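Xaa-Pro Dipeptidase (Alteromonas macleodii, PDB 2QS8) probably hydrolyses peptide bonds ahead of C-terminal residues, as a metal-dependent dipeptidase or carboxypeptidase of the amidohydrolase superfamily. Local coordinates at residues K15-K20 / T60-L65; L380-A385 / V403-L408; I278-F283 / G326-V331; G271-P276 / G320-F325; M230-H235 / A248-I253. One frame throughout, in Å; residues are numbered along the deposited sequence.

Contact 1. Residues K15-K20 / T60-L65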
# COMPACT_ATOMS: atom_id res chain seq x y z
N LYS A 15 -30.82 -6.87 -51.74
CA LYS A 15 -29.36 -6.84 -51.77
C LYS A 15 -28.84 -7.31 -50.42
O LYS A 15 -29.54 -7.22 -49.41
CB LYS A 15 -28.86 -5.43 -52.09
CG LYS A 15 -29.22 -4.97 -53.49
CD LYS A 15 -28.39 -3.78 -53.92
CE LYS A 15 -28.60 -3.45 -55.39
NZ LYS A 15 -27.66 -2.39 -55.83
N LEU A 16 -27.62 -7.84 -50.41
CA LEU A 16 -27.06 -8.35 -49.17
C LEU A 16 -25.57 -8.10 -48.99
O LEU A 16 -24.75 -8.52 -49.80
CB LEU A 16 -27.31 -9.85 -49.06
CG LEU A 16 -26.61 -10.58 -47.90
CD1 LEU A 16 -27.27 -10.20 -46.59
CD2 LEU A 16 -26.69 -12.10 -48.10
N ILE A 17 -25.24 -7.40 -47.90
CA ILE A 17 -23.86 -7.14 -47.52
C ILE A 17 -23.73 -8.10 -46.34
O ILE A 17 -24.32 -7.86 -45.28
CB ILE A 17 -23.64 -5.68 -47.08
CG1 ILE A 17 -23.99 -4.73 -48.23
CG2 ILE A 17 -22.20 -5.47 -46.64
CD1 ILE A 17 -23.85 -3.27 -47.89
N ASP A 18 -23.00 -9.19 -46.51
CA ASP A 18 -22.89 -10.19 -45.46
C ASP A 18 -21.82 -9.99 -44.38
O ASP A 18 -21.84 -10.69 -43.37
CB ASP A 18 -22.76 -11.60 -46.07
CG ASP A 18 -21.41 -11.86 -46.72
OD1 ASP A 18 -20.51 -11.00 -46.66
OD2 ASP A 18 -21.25 -12.95 -47.31
N GLY A 19 -20.89 -9.06 -44.59
CA GLY A 19 -19.87 -8.83 -43.60
C GLY A 19 -18.51 -9.42 -43.92
O GLY A 19 -17.50 -8.95 -43.40
N LYS A 20 -18.49 -10.45 -44.75
CA LYS A 20 -17.25 -11.11 -45.15
C LYS A 20 -16.87 -10.76 -46.59
O LYS A 20 -15.79 -10.24 -46.85
CB LYS A 20 -17.39 -12.63 -45.02
CG LYS A 20 -17.39 -13.16 -43.60
CD LYS A 20 -16.00 -13.65 -43.20
CE LYS A 20 -16.00 -14.20 -41.78
NZ LYS A 20 -17.02 -15.26 -41.57
N THR A 60 -31.70 -3.36 -48.68
CA THR A 60 -30.36 -3.90 -48.64
C THR A 60 -30.23 -4.38 -47.20
O THR A 60 -30.43 -3.61 -46.26
CB THR A 60 -29.29 -2.83 -48.91
OG1 THR A 60 -29.39 -2.38 -50.27
CG2 THR A 60 -27.89 -3.39 -48.65
N VAL A 61 -29.93 -5.66 -47.03
CA VAL A 61 -29.79 -6.26 -45.71
C VAL A 61 -28.31 -6.30 -45.31
O VAL A 61 -27.43 -6.52 -46.15
CB VAL A 61 -30.38 -7.70 -45.68
CG1 VAL A 61 -30.09 -8.36 -44.35
CG2 VAL A 61 -31.88 -7.65 -45.94
N LEU A 62 -28.05 -6.06 -44.03
CA LEU A 62 -26.69 -6.10 -43.51
C LEU A 62 -26.72 -6.79 -42.15
O LEU A 62 -27.79 -6.98 -41.56
CB LEU A 62 -26.12 -4.68 -43.34
CG LEU A 62 -26.28 -3.64 -44.44
CD1 LEU A 62 -27.62 -2.94 -44.28
CD2 LEU A 62 -25.16 -2.62 -44.38
N PRO A 63 -25.56 -7.21 -41.64
CA PRO A 63 -25.63 -7.85 -40.33
C PRO A 63 -25.77 -6.72 -39.31
O PRO A 63 -25.51 -5.56 -39.63
CB PRO A 63 -24.31 -8.61 -40.24
CG PRO A 63 -23.38 -7.83 -41.10
CD PRO A 63 -24.23 -7.37 -42.25
N GLY A 64 -26.20 -7.04 -38.09
CA GLY A 64 -26.35 -6.02 -37.07
C GLY A 64 -25.08 -5.21 -36.89
O GLY A 64 -23.99 -5.77 -36.84
N LEU A 65 -25.20 -3.89 -36.80
CA LEU A 65 -24.03 -3.03 -36.63
C LEU A 65 -23.54 -2.96 -35.17
O LEU A 65 -24.32 -3.15 -34.23
CB LEU A 65 -24.36 -1.63 -37.15
CG LEU A 65 -24.80 -1.59 -38.62
CD1 LEU A 65 -25.24 -0.18 -38.99
CD2 LEU A 65 -23.66 -2.06 -39.52
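The carbonyl oxygen V61 O is held from residues 15-20 by two groups. I17 N donates to V61 O at 2.9 Å, almost straight down the carbonyl, and L16 CA adds a CA-H...O contact to the same oxygen. V61 bonds in the other direction too: V61 N donates to K15 O at 2.9 Å from 36° above the carbonyl plane, so V61 grips K15 and I17 on either side of L16. These bonds set K15 beside T60 and L16 beside V61 in parallel register.

The side chains then part to the two faces. On one, L16 CD1 lies 4.0 Å from V61 CG1, the leucine having turned its CG anti to the backbone N (chi1 172°), and I375 packs against both residues. On the other face K15 CB rests on T60 OG1 at 3.6 Å while its extended chain carries the ammonium off; T60 OG1 itself is hydrogen-bonded to G388 O. Further along, I17 CD1 and L62 CD2 meet at 3.8 Å; I355 of helix 351-357 packs on both residues, and M352 on I17.

The pairing ends where I17 O meets the P63 ring, which has no N-H to offer. Past it D18 OD1 accepts from K20 N at 2.8 Å, closing an Asx turn. Joining strand 9-16 in parallel to strand 60-67 in this way is consistent with the beta-sandwich domain that accompanies the TIM barrel in many amidohydrolases.

Contact 2. Residues L380-A385 / V403-L408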
# COMPACT_ATOMS: atom_id res chain seq x y z
N LEU A 380 -25.66 -16.12 -35.05
CA LEU A 380 -26.88 -15.58 -34.45
C LEU A 380 -27.59 -14.64 -35.43
O LEU A 380 -26.94 -13.90 -36.19
CB LEU A 380 -26.55 -14.84 -33.15
CG LEU A 380 -26.02 -15.71 -31.99
CD1 LEU A 380 -25.61 -14.83 -30.81
CD2 LEU A 380 -27.10 -16.70 -31.56
N ALA A 381 -28.91 -14.67 -35.40
CA ALA A 381 -29.74 -13.86 -36.28
C ALA A 381 -29.90 -12.39 -35.88
O ALA A 381 -30.93 -11.98 -35.34
CB ALA A 381 -31.12 -14.51 -36.43
N ASP A 382 -28.86 -11.61 -36.14
CA ASP A 382 -28.85 -10.18 -35.88
C ASP A 382 -28.73 -9.53 -37.25
O ASP A 382 -27.66 -9.54 -37.86
CB ASP A 382 -27.65 -9.80 -35.01
CG ASP A 382 -27.91 -9.99 -33.52
OD1 ASP A 382 -28.85 -10.73 -33.15
OD2 ASP A 382 -27.17 -9.39 -32.71
N LEU A 383 -29.84 -8.98 -37.75
CA LEU A 383 -29.84 -8.36 -39.07
C LEU A 383 -30.59 -7.03 -39.14
O LEU A 383 -31.53 -6.78 -38.39
CB LEU A 383 -30.47 -9.30 -40.10
CG LEU A 383 -30.04 -10.77 -40.17
CD1 LEU A 383 -30.78 -11.56 -39.10
CD2 LEU A 383 -30.37 -11.33 -41.56
N ILE A 384 -30.16 -6.19 -40.06
CA ILE A 384 -30.80 -4.91 -40.27
C ILE A 384 -31.03 -4.73 -41.77
O ILE A 384 -30.45 -5.46 -42.58
CB ILE A 384 -29.93 -3.73 -39.76
CG1 ILE A 384 -28.65 -3.64 -40.59
CG2 ILE A 384 -29.61 -3.92 -38.29
CD1 ILE A 384 -27.87 -2.35 -40.38
N ALA A 385 -31.87 -3.78 -42.13
CA ALA A 385 -32.16 -3.51 -43.53
C ALA A 385 -32.36 -2.02 -43.71
O ALA A 385 -32.70 -1.32 -42.77
CB ALA A 385 -33.40 -4.26 -43.95
N VAL A 403 -34.82 -3.91 -37.89
CA VAL A 403 -33.83 -4.39 -36.94
C VAL A 403 -34.29 -5.70 -36.35
O VAL A 403 -35.36 -5.77 -35.73
CB VAL A 403 -33.62 -3.37 -35.79
CG1 VAL A 403 -32.58 -3.90 -34.80
CG2 VAL A 403 -33.18 -2.02 -36.34
N ILE A 404 -33.49 -6.74 -36.56
CA ILE A 404 -33.78 -8.07 -36.04
C ILE A 404 -32.65 -8.46 -35.10
O ILE A 404 -31.48 -8.33 -35.45
CB ILE A 404 -33.87 -9.13 -37.16
CG1 ILE A 404 -35.00 -8.76 -38.13
CG2 ILE A 404 -34.13 -10.50 -36.55
CD1 ILE A 404 -35.11 -9.66 -39.35
N LYS A 405 -33.00 -8.92 -33.92
CA LYS A 405 -32.00 -9.30 -32.94
C LYS A 405 -32.38 -10.64 -32.32
O LYS A 405 -33.49 -10.80 -31.83
CB LYS A 405 -31.90 -8.24 -31.85
CG LYS A 405 -30.96 -8.60 -30.71
CD LYS A 405 -31.34 -7.80 -29.47
CE LYS A 405 -30.59 -8.25 -28.25
NZ LYS A 405 -31.15 -7.58 -27.05
N ASP A 406 -31.44 -11.58 -32.37
CA ASP A 406 -31.64 -12.91 -31.84
C ASP A 406 -32.84 -13.59 -32.51
O ASP A 406 -33.62 -14.29 -31.86
CB ASP A 406 -31.85 -12.85 -30.32
CG ASP A 406 -31.29 -14.06 -29.60
OD1 ASP A 406 -30.10 -14.40 -29.84
OD2 ASP A 406 -32.02 -14.67 -28.80
N GLY A 407 -32.98 -13.38 -33.82
CA GLY A 407 -34.07 -13.99 -34.55
C GLY A 407 -35.43 -13.34 -34.37
O GLY A 407 -36.43 -13.85 -34.88
N LEU A 408 -35.49 -12.22 -33.63
CA LEU A 408 -36.76 -11.52 -33.41
C LEU A 408 -36.77 -10.14 -34.07
O LEU A 408 -35.77 -9.42 -34.04
CB LEU A 408 -37.06 -11.39 -31.92
CG LEU A 408 -37.75 -12.58 -31.22
CD1 LEU A 408 -36.97 -13.87 -31.43
CD2 LEU A 408 -37.86 -12.27 -29.73
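The flat carboxylate of D382 is met end-on at OD1 by D406 N, at 2.8 Å and nearly along the C-O bond, while K405 CA lies beside the same oxygen at 3.5 Å. This bond sits at the end of an antiparallel pairing: strand 403-405 runs against 383-385 and then enters a type I' turn, K405 to L408, the hairpin turn to strand 408-411, and residues 380-382 pack against that turn. R136 takes the other D382 oxygen, OD2, in a salt bridge, and also binds D406 OD1. The guanidinium thus serves two acids, which would probably ease the repulsion between D382 OD1 and D406 OD1, 5.1 Å apart.

L383 and I404 form the hydrogen-bonded pair, I404 N giving to L383 O at 2.7 Å and L383 N giving back to I404 O. I384 and V403 follow as the non-hydrogen-bonded pair.

On the L383 and I404 face the side chains just meet, L383 CD1 to I404 CG2 at 4.3 Å, and L383 also leans on V61 and I375. I384 turns its end away from V403 toward L62 and L65, binding this pair to strand 60-67.

A381, the centre of an inverse gamma turn, presents its carbonyl to the turn: G407 N donates to A381 O at 2.9 Å. Positive phi suits glycine at 407, and the methyl A381 CB settles against it, 3.5 Å from G407 CA.

Contact 3. Residues I278-F283 / G326-V331. With MET (methionine), chain D.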
# COMPACT_ATOMS: atom_id res chain seq x y z
N ILE A 278 -14.24 9.50 -34.64
CA ILE A 278 -14.08 10.74 -35.39
C ILE A 278 -15.21 11.71 -35.05
O ILE A 278 -14.98 12.90 -34.86
CB ILE A 278 -14.08 10.50 -36.92
CG1 ILE A 278 -12.97 9.51 -37.29
CG2 ILE A 278 -13.85 11.82 -37.65
CD1 ILE A 278 -13.02 9.07 -38.73
N SER A 279 -16.44 11.19 -34.97
CA SER A 279 -17.61 12.00 -34.65
C SER A 279 -17.40 12.88 -33.43
O SER A 279 -17.57 14.09 -33.48
CB SER A 279 -18.83 11.11 -34.40
OG SER A 279 -19.22 10.43 -35.58
N ALA A 280 -17.03 12.25 -32.32
CA ALA A 280 -16.80 12.96 -31.07
C ALA A 280 -15.71 14.01 -31.27
O ALA A 280 -15.77 15.09 -30.69
CB ALA A 280 -16.40 11.99 -29.96
N GLY A 281 -14.72 13.67 -32.09
CA GLY A 281 -13.64 14.59 -32.37
C GLY A 281 -14.19 15.85 -33.02
O GLY A 281 -13.93 16.96 -32.56
N GLU A 282 -14.94 15.66 -34.10
CA GLU A 282 -15.54 16.77 -34.84
C GLU A 282 -16.51 17.54 -33.94
O GLU A 282 -16.67 18.75 -34.08
CB GLU A 282 -16.29 16.25 -36.07
CG GLU A 282 -15.41 15.56 -37.10
CD GLU A 282 -14.43 16.51 -37.76
OE1 GLU A 282 -14.87 17.55 -38.27
OE2 GLU A 282 -13.22 16.21 -37.78
N PHE A 283 -17.14 16.83 -33.00
CA PHE A 283 -18.09 17.45 -32.08
C PHE A 283 -17.44 18.51 -31.19
O PHE A 283 -17.89 19.66 -31.15
CB PHE A 283 -18.73 16.38 -31.19
CG PHE A 283 -19.84 16.91 -30.33
CD1 PHE A 283 -21.14 16.99 -30.82
CD2 PHE A 283 -19.59 17.35 -29.03
CE1 PHE A 283 -22.16 17.50 -30.03
CE2 PHE A 283 -20.61 17.86 -28.24
CZ PHE A 283 -21.90 17.93 -28.75
N GLY A 326 -16.26 2.83 -33.78
CA GLY A 326 -16.49 3.41 -32.47
C GLY A 326 -16.74 4.91 -32.57
O GLY A 326 -15.95 5.63 -33.18
N THR A 327 -17.79 5.40 -31.93
CA THR A 327 -18.17 6.81 -32.04
C THR A 327 -18.01 7.74 -30.82
O THR A 327 -17.85 8.95 -30.97
CB THR A 327 -19.64 6.91 -32.47
OG1 THR A 327 -20.47 6.51 -31.37
CG2 THR A 327 -19.92 5.95 -33.64
N ASP A 328 -18.06 7.16 -29.62
CA ASP A 328 -18.00 7.91 -28.38
C ASP A 328 -19.32 8.67 -28.23
O ASP A 328 -19.36 9.82 -27.76
CB ASP A 328 -16.81 8.89 -28.36
CG ASP A 328 -16.44 9.34 -26.94
OD1 ASP A 328 -17.07 8.88 -25.96
OD2 ASP A 328 -15.51 10.16 -26.78
N ALA A 329 -20.39 8.01 -28.65
CA ALA A 329 -21.74 8.55 -28.52
C ALA A 329 -21.98 8.68 -27.01
O ALA A 329 -21.79 7.74 -26.25
CB ALA A 329 -22.75 7.59 -29.13
N GLY A 330 -22.42 9.84 -26.59
CA GLY A 330 -22.62 10.15 -25.18
C GLY A 330 -22.00 11.53 -25.01
O GLY A 330 -22.24 12.24 -24.05
N VAL A 331 -21.19 11.85 -26.00
CA VAL A 331 -20.64 13.12 -26.23
C VAL A 331 -21.68 13.75 -27.11
O VAL A 331 -22.46 14.59 -26.69
CB VAL A 331 -19.26 13.05 -26.93
CG1 VAL A 331 -18.77 14.43 -27.27
CG2 VAL A 331 -18.26 12.32 -26.04
N MET D . -14.33 11.70 -24.54
CA MET D . -13.04 12.10 -25.17
C MET D . -12.24 13.05 -24.28
O MET D . -11.01 13.12 -24.46
CB MET D . -13.32 12.79 -26.51
CG MET D . -12.06 13.17 -27.25
SD MET D . -12.44 13.75 -28.86
CE MET D . -12.98 12.24 -29.61
OXT MET D . -12.86 13.72 -23.42
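A280 and D328 meet through their first side-chain carbons, CB to CB at 3.5 Å, where helix 278-287 begins beside the loop that carries the metal-site aspartate. D328 has a backbone with positive phi, and its CG swings anti to the backbone N (chi1 -161°). That conformation turns the carboxylate past the alanine methyl and into the pocket, where OD2 accepts a hydrogen bond from the amino N of the bound methionine at 3.0 Å. The same side chain lies about 3 Å from the magnesium ion, whose site H69 and H71 complete.

A280 CB is shared: it also meets the methyl CE of the ligand at 3.4 Å, and T327 O on the loop side. T327 OG1 is hydrogen-bonded to D67 OD2.

Farther along the helix, F283 carries its ring back to the loop with CG anti to the backbone N (chi1 -173°). V331 CG1 comes against ring atom F283 CD2 at 3.5 Å, while V331 O stands over one ring face, 4.0 Å from F283 CZ. The valine and the phenylalanine point opposite ways as they pass. An alanine in place of F283 would probably leave V331 CG1 without its main neighbour on the helix and its loop end freer to move.

The metal-site aspartate late in the barrel is as in other amidohydrolases. Here it holds the ligand's amino end, while the A280 methyl and the backbone at G281 N receive the thioether methyl, so this contact meets the ligand with a carboxylate at its amino group and a methyl at its CE.

Contact 4. Residues G271-P276 / G320-F325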
# COMPACT_ATOMS: atom_id res chain seq x y z
N GLY A 271 -1.20 -6.35 -33.02
CA GLY A 271 -2.57 -6.59 -33.45
C GLY A 271 -3.59 -5.85 -32.60
O GLY A 271 -4.63 -6.40 -32.25
N THR A 272 -3.29 -4.60 -32.28
CA THR A 272 -4.18 -3.78 -31.46
C THR A 272 -5.22 -3.08 -32.34
O THR A 272 -4.89 -2.62 -33.42
CB THR A 272 -3.40 -2.69 -30.71
OG1 THR A 272 -2.17 -3.23 -30.22
CG2 THR A 272 -4.23 -2.18 -29.54
N TYR A 273 -6.46 -3.00 -31.88
CA TYR A 273 -7.52 -2.33 -32.65
C TYR A 273 -7.60 -0.83 -32.38
O TYR A 273 -7.42 -0.38 -31.25
CB TYR A 273 -8.88 -2.96 -32.36
CG TYR A 273 -9.24 -4.11 -33.27
CD1 TYR A 273 -8.94 -5.43 -32.92
CD2 TYR A 273 -9.86 -3.88 -34.50
CE1 TYR A 273 -9.27 -6.50 -33.77
CE2 TYR A 273 -10.19 -4.94 -35.36
CZ TYR A 273 -9.90 -6.25 -34.99
OH TYR A 273 -10.26 -7.28 -35.83
N TYR A 274 -7.84 -0.06 -33.44
CA TYR A 274 -7.97 1.39 -33.35
C TYR A 274 -9.45 1.79 -33.49
O TYR A 274 -10.07 1.51 -34.51
CB TYR A 274 -7.14 2.09 -34.43
CG TYR A 274 -7.28 3.61 -34.45
CD1 TYR A 274 -7.19 4.32 -35.65
CD2 TYR A 274 -7.48 4.33 -33.28
CE1 TYR A 274 -7.29 5.71 -35.67
CE2 TYR A 274 -7.58 5.71 -33.29
CZ TYR A 274 -7.49 6.40 -34.48
OH TYR A 274 -7.59 7.77 -34.49
N VAL A 275 -9.99 2.44 -32.46
CA VAL A 275 -11.38 2.91 -32.45
C VAL A 275 -11.27 4.44 -32.48
O VAL A 275 -11.12 5.08 -31.45
CB VAL A 275 -12.10 2.47 -31.18
CG1 VAL A 275 -13.56 2.81 -31.26
CG2 VAL A 275 -11.90 1.00 -30.96
N PRO A 276 -11.35 5.03 -33.68
CA PRO A 276 -11.24 6.47 -33.89
C PRO A 276 -12.19 7.47 -33.22
O PRO A 276 -11.74 8.48 -32.70
CB PRO A 276 -11.26 6.59 -35.41
CG PRO A 276 -12.16 5.49 -35.81
CD PRO A 276 -11.71 4.35 -34.94
N GLY A 320 -2.27 0.66 -42.48
CA GLY A 320 -2.69 -0.71 -42.26
C GLY A 320 -3.04 -1.10 -40.83
O GLY A 320 -3.11 -2.29 -40.52
N VAL A 321 -3.26 -0.11 -39.97
CA VAL A 321 -3.63 -0.36 -38.58
C VAL A 321 -5.04 -0.94 -38.52
O VAL A 321 -5.94 -0.45 -39.21
CB VAL A 321 -3.58 0.94 -37.75
CG1 VAL A 321 -4.13 0.70 -36.35
CG2 VAL A 321 -2.17 1.47 -37.68
N LYS A 322 -5.25 -1.97 -37.71
CA LYS A 322 -6.58 -2.56 -37.59
C LYS A 322 -7.54 -1.52 -37.03
O LYS A 322 -7.20 -0.78 -36.10
CB LYS A 322 -6.53 -3.80 -36.70
CG LYS A 322 -5.61 -4.88 -37.23
CD LYS A 322 -5.24 -5.87 -36.15
CE LYS A 322 -6.38 -6.82 -35.86
NZ LYS A 322 -6.56 -7.73 -37.02
N ILE A 323 -8.75 -1.48 -37.59
CA ILE A 323 -9.74 -0.51 -37.19
C ILE A 323 -11.12 -1.12 -36.93
O ILE A 323 -11.61 -1.92 -37.73
CB ILE A 323 -9.88 0.60 -38.26
CG1 ILE A 323 -8.62 1.46 -38.27
CG2 ILE A 323 -11.12 1.43 -38.02
CD1 ILE A 323 -8.58 2.53 -39.35
N ALA A 324 -11.72 -0.73 -35.81
CA ALA A 324 -13.05 -1.19 -35.44
C ALA A 324 -13.91 0.05 -35.18
O ALA A 324 -13.44 1.03 -34.59
CB ALA A 324 -12.98 -2.07 -34.19
N PHE A 325 -15.17 -0.02 -35.61
CA PHE A 325 -16.13 1.08 -35.47
C PHE A 325 -16.41 1.53 -34.02
O PHE A 325 -16.77 0.73 -33.16
CB PHE A 325 -17.45 0.66 -36.13
CG PHE A 325 -18.42 1.78 -36.31
CD1 PHE A 325 -18.42 2.53 -37.48
CD2 PHE A 325 -19.36 2.08 -35.33
CE1 PHE A 325 -19.34 3.54 -37.67
CE2 PHE A 325 -20.27 3.09 -35.51
CZ PHE A 325 -20.27 3.82 -36.69
O HOH W 1 -3.43 -3.10 -35.86
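Two bends in the K322 chain, at chi3 (76°) and chi4 (69°), fold its end back over the Y273 ring. CE lands over one face, a CH-pi contact 4.0 Å from the ring centroid and 29° off the normal. I323 C sits at the ring edge, near its plane, and A324 CB comes in obliquely at 3.6 Å from Y273 CD2. The phenol OH goes on to E361 OE1, which fixes the far end of the ring. A leucine in place of Y273 would probably strip K322 CE of its aromatic bed and leave E361 without this hydroxyl.

The backbones are stitched on both sides of the bridge between Y274 and I323: Y274 N donates to K322 O at 2.8 Å, and A324 N to Y274 O at 3.1 Å. Just before them, one water joins the chains, donating to T272 O and accepting from K322 N at 2.8 Å.

The Y274 side chain lies alongside that of I323, with Y274 CD1 4.1 Å from I323 CG1. V321 CG1 rests against Y274 CB, and the Y274 hydroxyl is bonded to H255 O. Each segment leaves a helix through a Schellman turn, at G271 and G320, before pairing, which is consistent with two adjacent staves near the end of a TIM barrel.

Contact 5. Residues M230-H235 / A248-I253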
# COMPACT_ATOMS: atom_id res chain seq x y z
N MSE A 230 -10.86 -10.63 -19.29
CA MSE A 230 -11.45 -9.35 -19.65
C MSE A 230 -10.63 -8.63 -20.71
O MSE A 230 -9.41 -8.65 -20.67
CB MSE A 230 -11.54 -8.49 -18.39
CG MSE A 230 -12.41 -9.12 -17.33
SE MSE A 230 -12.41 -8.03 -15.70
CE MSE A 230 -13.98 -6.85 -16.01
N TRP A 231 -11.31 -8.02 -21.68
CA TRP A 231 -10.60 -7.27 -22.71
C TRP A 231 -10.24 -5.92 -22.10
O TRP A 231 -10.81 -5.52 -21.08
CB TRP A 231 -11.46 -7.07 -23.97
CG TRP A 231 -12.92 -6.81 -23.72
CD1 TRP A 231 -13.94 -7.71 -23.87
CD2 TRP A 231 -13.53 -5.58 -23.30
NE1 TRP A 231 -15.14 -7.11 -23.58
CE2 TRP A 231 -14.92 -5.81 -23.23
CE3 TRP A 231 -13.04 -4.31 -22.99
CZ2 TRP A 231 -15.83 -4.81 -22.84
CZ3 TRP A 231 -13.94 -3.31 -22.61
CH2 TRP A 231 -15.32 -3.57 -22.54
N VAL A 232 -9.30 -5.21 -22.71
CA VAL A 232 -8.88 -3.92 -22.20
C VAL A 232 -8.94 -2.83 -23.28
O VAL A 232 -8.20 -2.88 -24.26
CB VAL A 232 -7.44 -4.00 -21.62
CG1 VAL A 232 -6.96 -2.63 -21.14
CG2 VAL A 232 -7.41 -5.00 -20.47
N ALA A 233 -9.85 -1.87 -23.09
CA ALA A 233 -10.00 -0.74 -24.01
C ALA A 233 -9.20 0.40 -23.36
O ALA A 233 -9.17 0.52 -22.13
CB ALA A 233 -11.47 -0.35 -24.13
N VAL A 234 -8.55 1.23 -24.17
CA VAL A 234 -7.72 2.30 -23.61
C VAL A 234 -7.88 3.70 -24.21
O VAL A 234 -7.62 3.93 -25.39
CB VAL A 234 -6.22 1.91 -23.70
CG1 VAL A 234 -5.33 3.00 -23.10
CG2 VAL A 234 -5.99 0.59 -22.99
N HIS A 235 -8.32 4.65 -23.38
CA HIS A 235 -8.44 6.04 -23.80
C HIS A 235 -7.01 6.56 -23.93
O HIS A 235 -6.20 6.35 -23.03
CB HIS A 235 -9.18 6.85 -22.72
CG HIS A 235 -9.04 8.33 -22.86
ND1 HIS A 235 -10.00 9.11 -23.46
CD2 HIS A 235 -8.06 9.17 -22.47
CE1 HIS A 235 -9.62 10.38 -23.43
NE2 HIS A 235 -8.44 10.44 -22.83
N ALA A 248 1.96 -2.92 -23.64
CA ALA A 248 1.49 -3.75 -22.53
C ALA A 248 0.58 -4.86 -23.03
O ALA A 248 0.41 -5.88 -22.35
CB ALA A 248 0.77 -2.89 -21.48
N GLY A 249 -0.02 -4.65 -24.20
CA GLY A 249 -0.88 -5.67 -24.77
C GLY A 249 -2.38 -5.43 -24.70
O GLY A 249 -3.15 -6.39 -24.74
N VAL A 250 -2.80 -4.18 -24.61
CA VAL A 250 -4.23 -3.89 -24.53
C VAL A 250 -4.89 -4.26 -25.87
O VAL A 250 -4.21 -4.39 -26.89
CB VAL A 250 -4.50 -2.41 -24.17
CG1 VAL A 250 -3.83 -2.08 -22.85
CG2 VAL A 250 -3.98 -1.49 -25.26
N ASP A 251 -6.21 -4.45 -25.85
CA ASP A 251 -6.96 -4.83 -27.04
C ASP A 251 -7.28 -3.69 -28.00
O ASP A 251 -7.31 -3.89 -29.22
CB ASP A 251 -8.25 -5.53 -26.62
CG ASP A 251 -7.98 -6.79 -25.84
OD1 ASP A 251 -7.70 -7.83 -26.47
OD2 ASP A 251 -8.03 -6.75 -24.59
N SER A 252 -7.50 -2.50 -27.47
CA SER A 252 -7.82 -1.37 -28.33
C SER A 252 -7.46 -0.01 -27.76
O SER A 252 -7.41 0.20 -26.54
CB SER A 252 -9.31 -1.41 -28.69
OG SER A 252 -10.12 -1.26 -27.53
N ILE A 253 -7.18 0.92 -28.67
CA ILE A 253 -6.85 2.29 -28.33
C ILE A 253 -8.02 3.13 -28.83
O ILE A 253 -8.41 3.04 -29.99
CB ILE A 253 -5.56 2.76 -29.04
CG1 ILE A 253 -4.34 1.97 -28.54
CG2 ILE A 253 -5.38 4.25 -28.83
CD1 ILE A 253 -4.10 2.06 -27.05
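V250 CG1 is the bump of this contact, and the notch between V232 and V234 takes it. The methyl lies 3.6 Å from V232 CG1 and 3.4 Å from V234 CG2, with the V250 side chain crossing both valines at about a right angle. A245 of helix 239-248 packs on V250 and V234 as well, so the knob is wedged between strand and helix. I253 fills the next hollow along: its chain bends back (chi1 -65°, chi2 -58°) and lays CD1 against V234 CB at 4.0 Å, with M242 and I246 of the same helix also packing on I253.

The other face is shallower. S252 OG nestles against A233, 3.6 Å from its CA, and is itself hydrogen-bonded to E254 and R111.

Between the faces the strands are joined in parallel, A233 beside S252 and V234 beside I253. V234 N donates to S252 O at 2.8 Å. V232 O takes D251 N in its carbonyl plane, with a weak second bond from S252 N. This is a beta-alpha-beta unit, strand 231-236 and strand 252-253 linked by helix 239-248, and at its far end H235 reaches the methionine pocket.

At the near end D251 supplies a side chain where a main-chain acceptor might have stood: OD2 receives V232 N at 2.7 Å on its anti side and lies 3.2 Å from W231 CA. Since OD1 forms a salt bridge with R367, the aspartate is probably charged, and one carboxylate ties the start of the strand to that arginine.

In the fold
Contacts 1 and 2 share a sheet: their centres are 11 Å apart, and probable hydrogen bonds from L62 N to I384 O and from G64 N to D382 O, each 2.9 Å, place strand 60-67 beside 383-386. Contacts 5 and 4 are neighbours in the parallel sheet, where Y273 O probably bonds to I253 N at 2.9 Å. Contact 3 continues both chains of contact 4 toward the pocket, its centre 16 Å away, and V275 CG1 packs on G326 CA between them. Contact 3 holds the metal-site aspartate and touches the methionine, while H235 of contact 5 joins the same pocket. Contacts 1 and 2 stand well off, contact 1 centred 24 Å from contact 3.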